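PDB 4R7F: uncharacterized protein, which is of unknown function but carries three immunoglobulin-like beta-sandwich domains and a family segment resembling the first domain of type 9 secretion system plug proteins. Local coordinates for residues F86-N98 against C281-V293. Numbering follows the deposited sequence. Where two conformers were deposited one is given.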
loop_
_atom_site.group_PDB
_atom_site.type_symbol
_atom_site.label_atom_id
_atom_site.label_comp_id
_atom_site.label_asym_id
_atom_site.label_seq_id
_atom_site.Cartn_x
_atom_site.Cartn_y
_atom_site.Cartn_z
ATOM N N PHE A 86 28.843 -15.703 -5.937
ATOM C CA PHE A 86 28.672 -16.362 -4.651
ATOM C C PHE A 86 29.668 -15.938 -3.587
ATOM O O PHE A 86 30.741 -15.417 -3.888
ATOM C CB PHE A 86 28.769 -17.875 -4.845
ATOM C CG PHE A 86 30.179 -18.401 -4.888
ATOM C CD1 PHE A 86 30.898 -18.388 -6.065
ATOM C CD2 PHE A 86 30.771 -18.938 -3.751
ATOM C CE1 PHE A 86 32.190 -18.885 -6.110
ATOM C CE2 PHE A 86 32.067 -19.435 -3.780
ATOM C CZ PHE A 86 32.777 -19.404 -4.963
ATOM N N ALA A 87 29.318 -16.236 -2.343
ATOM C CA ALA A 87 30.148 -15.934 -1.180
ATOM C C ALA A 87 29.909 -16.935 -0.027
ATOM O O ALA A 87 28.792 -17.438 0.169
ATOM C CB ALA A 87 29.863 -14.517 -0.726
ATOM N N ASN A 88 30.965 -17.226 0.728
ATOM C CA ASN A 88 30.885 -18.133 1.865
ATOM C C ASN A 88 30.208 -17.479 3.059
ATOM O O ASN A 88 30.290 -16.248 3.218
ATOM C CB ASN A 88 32.282 -18.551 2.313
ATOM C CG ASN A 88 33.088 -19.176 1.199
ATOM O OD1 ASN A 88 34.176 -18.700 0.879
ATOM N ND2 ASN A 88 32.553 -20.227 0.588
ATOM N N SER A 89 29.563 -18.299 3.899
ATOM C CA SER A 89 29.109 -17.835 5.220
ATOM C C SER A 89 30.291 -17.338 6.077
ATOM O O SER A 89 31.403 -17.864 5.977
ATOM C CB SER A 89 28.380 -18.941 5.980
ATOM O OG SER A 89 29.245 -20.013 6.316
ATOM N N ILE A 90 30.011 -16.361 6.937
ATOM C CA ILE A 90 30.961 -15.831 7.904
ATOM C C ILE A 90 30.399 -15.929 9.342
ATOM O O ILE A 90 29.330 -15.394 9.647
ATOM C CB ILE A 90 31.240 -14.331 7.621
ATOM C CG1 ILE A 90 31.636 -14.098 6.153
ATOM C CG2 ILE A 90 32.331 -13.811 8.554
ATOM C CD1 ILE A 90 31.174 -12.760 5.584
ATOM N N GLY A 91 31.127 -16.593 10.231
ATOM C CA GLY A 91 30.800 -16.581 11.652
ATOM C C GLY A 91 29.547 -17.332 12.084
ATOM O O GLY A 91 28.896 -16.932 13.033
ATOM N N THR A 92 29.251 -18.448 11.424
ATOM C CA THR A 92 28.027 -19.198 11.670
ATOM C C THR A 92 28.344 -20.635 11.977
ATOM O O THR A 92 29.239 -21.212 11.369
ATOM C CB THR A 92 27.091 -19.171 10.430
ATOM O OG1 THR A 92 27.693 -19.862 9.305
ATOM C CG2 THR A 92 26.793 -17.747 10.046
ATOM N N THR A 93 27.575 -21.238 12.882
ATOM C CA THR A 93 27.717 -22.663 13.179
ATOM C C THR A 93 27.454 -23.531 11.948
ATOM O O THR A 93 28.200 -24.452 11.628
ATOM C CB THR A 93 26.787 -23.069 14.320
ATOM O OG1 THR A 93 25.449 -22.618 14.045
ATOM C CG2 THR A 93 27.295 -22.424 15.626
ATOM N N THR A 94 26.400 -23.193 11.234
ATOM C CA THR A 94 26.005 -23.944 10.072
ATOM C C THR A 94 26.713 -23.259 8.902
ATOM O O THR A 94 26.505 -22.053 8.633
ATOM C CB THR A 94 24.459 -23.918 9.912
ATOM O OG1 THR A 94 23.840 -24.407 11.099
ATOM C CG2 THR A 94 24.020 -24.740 8.740
ATOM N N GLN A 95 27.575 -24.009 8.230
ATOM C CA GLN A 95 28.304 -23.459 7.106
ATOM C C GLN A 95 27.510 -23.593 5.810
ATOM O O GLN A 95 26.824 -24.592 5.565
ATOM C CB GLN A 95 29.667 -24.126 6.970
ATOM C CG GLN A 95 30.689 -23.572 7.946
ATOM C CD GLN A 95 31.953 -24.396 7.974
ATOM O OE1 GLN A 95 32.155 -25.268 7.131
ATOM N NE2 GLN A 95 32.810 -24.129 8.949
ATOM N N TYR A 96 27.638 -22.569 4.980
ATOM C CA TYR A 96 26.987 -22.512 3.699
ATOM C C TYR A 96 27.653 -21.480 2.797
ATOM O O TYR A 96 28.413 -20.609 3.264
ATOM C CB TYR A 96 25.498 -22.144 3.908
ATOM C CG TYR A 96 25.268 -20.789 4.500
ATOM C CD1 TYR A 96 25.178 -19.676 3.693
ATOM C CD2 TYR A 96 25.127 -20.612 5.875
ATOM C CE1 TYR A 96 24.952 -18.406 4.224
ATOM C CE2 TYR A 96 24.900 -19.351 6.414
ATOM C CZ TYR A 96 24.813 -18.235 5.575
ATOM O OH TYR A 96 24.589 -16.940 6.083
ATOM N N SER A 97 27.341 -21.565 1.507
ATOM C CA SER A 97 27.666 -20.497 0.562
ATOM C C SER A 97 26.327 -19.909 0.066
ATOM O O SER A 97 25.340 -20.597 -0.030
ATOM C CB SER A 97 28.544 -20.998 -0.608
ATOM O OG SER A 97 29.488 -21.990 -0.218
ATOM N N ASN A 98 26.322 -18.621 -0.222
ATOM C CA ASN A 98 25.161 -17.899 -0.671
ATOM C C ASN A 98 25.372 -17.479 -2.113
ATOM O O ASN A 98 26.413 -16.914 -2.443
ATOM C CB ASN A 98 24.992 -16.657 0.202
ATOM C CG ASN A 98 23.894 -15.757 -0.274
ATOM O OD1 ASN A 98 24.128 -14.587 -0.616
ATOM N ND2 ASN A 98 22.670 -16.296 -0.290
ATOM N N CYS A 281 24.318 -7.395 11.878
ATOM C CA CYS A 281 24.829 -7.983 10.649
ATOM C C CYS A 281 24.630 -6.955 9.582
ATOM O O CYS A 281 23.523 -6.448 9.439
ATOM C CB CYS A 281 24.044 -9.226 10.232
ATOM S SG CYS A 281 24.156 -10.655 11.318
ATOM N N ASN A 282 25.677 -6.662 8.823
ATOM C CA ASN A 282 25.524 -5.764 7.694
ATOM C C ASN A 282 25.263 -6.556 6.402
ATOM O O ASN A 282 24.661 -6.027 5.473
ATOM C CB ASN A 282 26.728 -4.816 7.587
ATOM C CG ASN A 282 26.922 -3.965 8.846
ATOM O OD1 ASN A 282 25.967 -3.389 9.403
ATOM N ND2 ASN A 282 28.162 -3.886 9.297
ATOM N N ASP A 283 25.684 -7.827 6.347
ATOM C CA ASP A 283 25.338 -8.709 5.213
ATOM C C ASP A 283 24.676 -10.032 5.691
ATOM O O ASP A 283 25.304 -11.095 5.689
ATOM C CB ASP A 283 26.546 -8.982 4.282
ATOM C CG ASP A 283 26.142 -9.766 2.974
ATOM O OD1 ASP A 283 25.296 -9.283 2.186
ATOM O OD2 ASP A 283 26.673 -10.874 2.719
ATOM N N PRO A 284 23.384 -9.973 6.065
ATOM C CA PRO A 284 22.717 -11.159 6.583
ATOM C C PRO A 284 22.778 -12.382 5.624
ATOM O O PRO A 284 22.818 -13.544 6.067
ATOM C CB PRO A 284 21.280 -10.675 6.777
ATOM C CG PRO A 284 21.331 -9.201 6.791
ATOM C CD PRO A 284 22.436 -8.863 5.863
ATOM N N ASP A 285 22.809 -12.135 4.320
ATOM C CA ASP A 285 22.905 -13.233 3.369
ATOM C C ASP A 285 24.128 -14.122 3.548
ATOM O O ASP A 285 24.091 -15.265 3.104
ATOM C CB ASP A 285 22.825 -12.733 1.908
ATOM C CG ASP A 285 21.422 -12.255 1.511
ATOM O OD1 ASP A 285 20.456 -12.551 2.241
ATOM O OD2 ASP A 285 21.289 -11.583 0.464
ATOM N N THR A 286 25.200 -13.614 4.165
ATOM C CA THR A 286 26.359 -14.464 4.543
ATOM C C THR A 286 26.645 -14.560 6.055
ATOM O O THR A 286 27.476 -15.352 6.488
ATOM C CB THR A 286 27.645 -13.985 3.847
ATOM O OG1 THR A 286 27.873 -12.614 4.167
ATOM C CG2 THR A 286 27.538 -14.138 2.333
ATOM N N GLU A 287 25.938 -13.785 6.863
ATOM C CA GLU A 287 26.206 -13.707 8.296
ATOM C C GLU A 287 25.113 -14.370 9.143
ATOM O O GLU A 287 25.343 -14.761 10.300
ATOM C CB GLU A 287 26.383 -12.241 8.699
ATOM C CG GLU A 287 27.604 -11.547 8.095
ATOM C CD GLU A 287 27.656 -10.056 8.438
ATOM O OE1 GLU A 287 26.769 -9.284 8.031
ATOM O OE2 GLU A 287 28.585 -9.646 9.136
ATOM N N ALA A 288 23.930 -14.533 8.569
ATOM C CA ALA A 288 22.822 -15.178 9.283
ATOM C C ALA A 288 23.063 -16.668 9.386
ATOM O O ALA A 288 23.459 -17.305 8.406
ATOM C CB ALA A 288 21.531 -14.915 8.562
ATOM N N ASP A 289 22.833 -17.214 10.568
ATOM C CA ASP A 289 23.066 -18.631 10.837
ATOM C C ASP A 289 21.761 -19.416 10.567
ATOM O O ASP A 289 20.714 -18.809 10.310
ATOM C CB ASP A 289 23.534 -18.780 12.313
ATOM C CG ASP A 289 24.318 -20.053 12.566
ATOM O OD1 ASP A 289 24.340 -20.936 11.667
ATOM O OD2 ASP A 289 24.902 -20.182 13.672
ATOM N N TYR A 290 21.836 -20.747 10.638
ATOM C CA TYR A 290 20.710 -21.643 10.399
ATOM C C TYR A 290 20.482 -22.342 11.715
ATOM O O TYR A 290 21.391 -22.989 12.231
ATOM C CB TYR A 290 20.997 -22.709 9.287
ATOM C CG TYR A 290 20.725 -22.235 7.848
ATOM C CD1 TYR A 290 21.699 -21.574 7.100
ATOM C CD2 TYR A 290 19.498 -22.414 7.264
ATOM C CE1 TYR A 290 21.451 -21.123 5.814
ATOM C CE2 TYR A 290 19.233 -21.961 5.976
ATOM C CZ TYR A 290 20.197 -21.320 5.255
ATOM O OH TYR A 290 19.901 -20.891 3.985
ATOM N N TYR A 291 19.262 -22.221 12.240
ATOM C CA TYR A 291 18.866 -22.831 13.497
ATOM C C TYR A 291 17.722 -23.795 13.196
ATOM O O TYR A 291 17.043 -23.657 12.185
ATOM C CB TYR A 291 18.404 -21.769 14.507
ATOM C CG TYR A 291 19.456 -20.750 14.981
ATOM C CD1 TYR A 291 20.809 -20.833 14.611
ATOM C CD2 TYR A 291 19.090 -19.699 15.818
ATOM C CE1 TYR A 291 21.742 -19.895 15.056
ATOM C CE2 TYR A 291 20.021 -18.774 16.273
ATOM C CZ TYR A 291 21.347 -18.874 15.896
ATOM O OH TYR A 291 22.261 -17.938 16.343
ATOM N N ILE A 292 17.519 -24.784 14.056
ATOM C CA ILE A 292 16.348 -25.637 13.956
ATOM C C ILE A 292 15.203 -24.903 14.607
ATOM O O ILE A 292 15.248 -24.642 15.807
ATOM C CB ILE A 292 16.492 -26.955 14.721
ATOM C CG1 ILE A 292 17.692 -27.752 14.239
ATOM C CG2 ILE A 292 15.236 -27.798 14.556
ATOM C CD1 ILE A 292 17.555 -28.191 12.814
ATOM N N VAL A 293 14.169 -24.571 13.839
ATOM C CA VAL A 293 13.010 -23.917 14.443
ATOM C C VAL A 293 11.869 -24.897 14.663
ATOM O O VAL A 293 11.526 -25.638 13.768
ATOM C CB VAL A 293 12.567 -22.737 13.606
ATOM C CG1 VAL A 293 11.414 -22.015 14.270
ATOM C CG2 VAL A 293 13.764 -21.824 13.372
HETATM O O HOH W 1 27.725 -14.111 11.666
HETATM O O HOH W 2 22.817 -23.610 14.670
#
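Asp289 grips the 92-94 turn with both carboxylate oxygens. On OD2 it takes the Thr93 hydroxyl on the syn side, Thr93 OG1 to Asp289 OD2 2.5 Å, and the Thr93 backbone N from above the carboxylate plane. Asp289 OD1 accepts Thr94 N at 3.1 Å, also on the syn side, and Tyr290 N from above the carboxylate plane. CG lies anti to the backbone N of Asp289 (chi1 -157°), which swings the carboxylate out to these donors. With alanine in place of Asp289, Thr93 N, Thr93 OG1 and Thr94 N would probably lose the carboxylate oxygens that hold them, and the turn could drift from strand 290-298. Tyr96 OH donates to Ala288 O at 2.6 Å, in the carbonyl plane and on a lone pair. The edge of Tyr290 meets one face of the Tyr96 ring in a T-shaped stack, centroids 5.3 Å apart and planes at 82°; Ser89 CB sits over the centre of the opposite face.

The arrangement shows how a hairpin loop of one sheet can dock on a distant part of the chain: the loop between strands 86-88 and 96-103 meets helix 284-287 and the start of strand 290-298, in a different sheet. Ile90 N donates to Thr286 O at 2.8 Å, nearly straight at 167°. In the second shell, Thr286 OG1 is tied to Asp283 OD2 at the helix N-cap, Thr92 OG1 donates to Thr94 O, and Asp44 binds Tyr290 OH and Asn98 ND2.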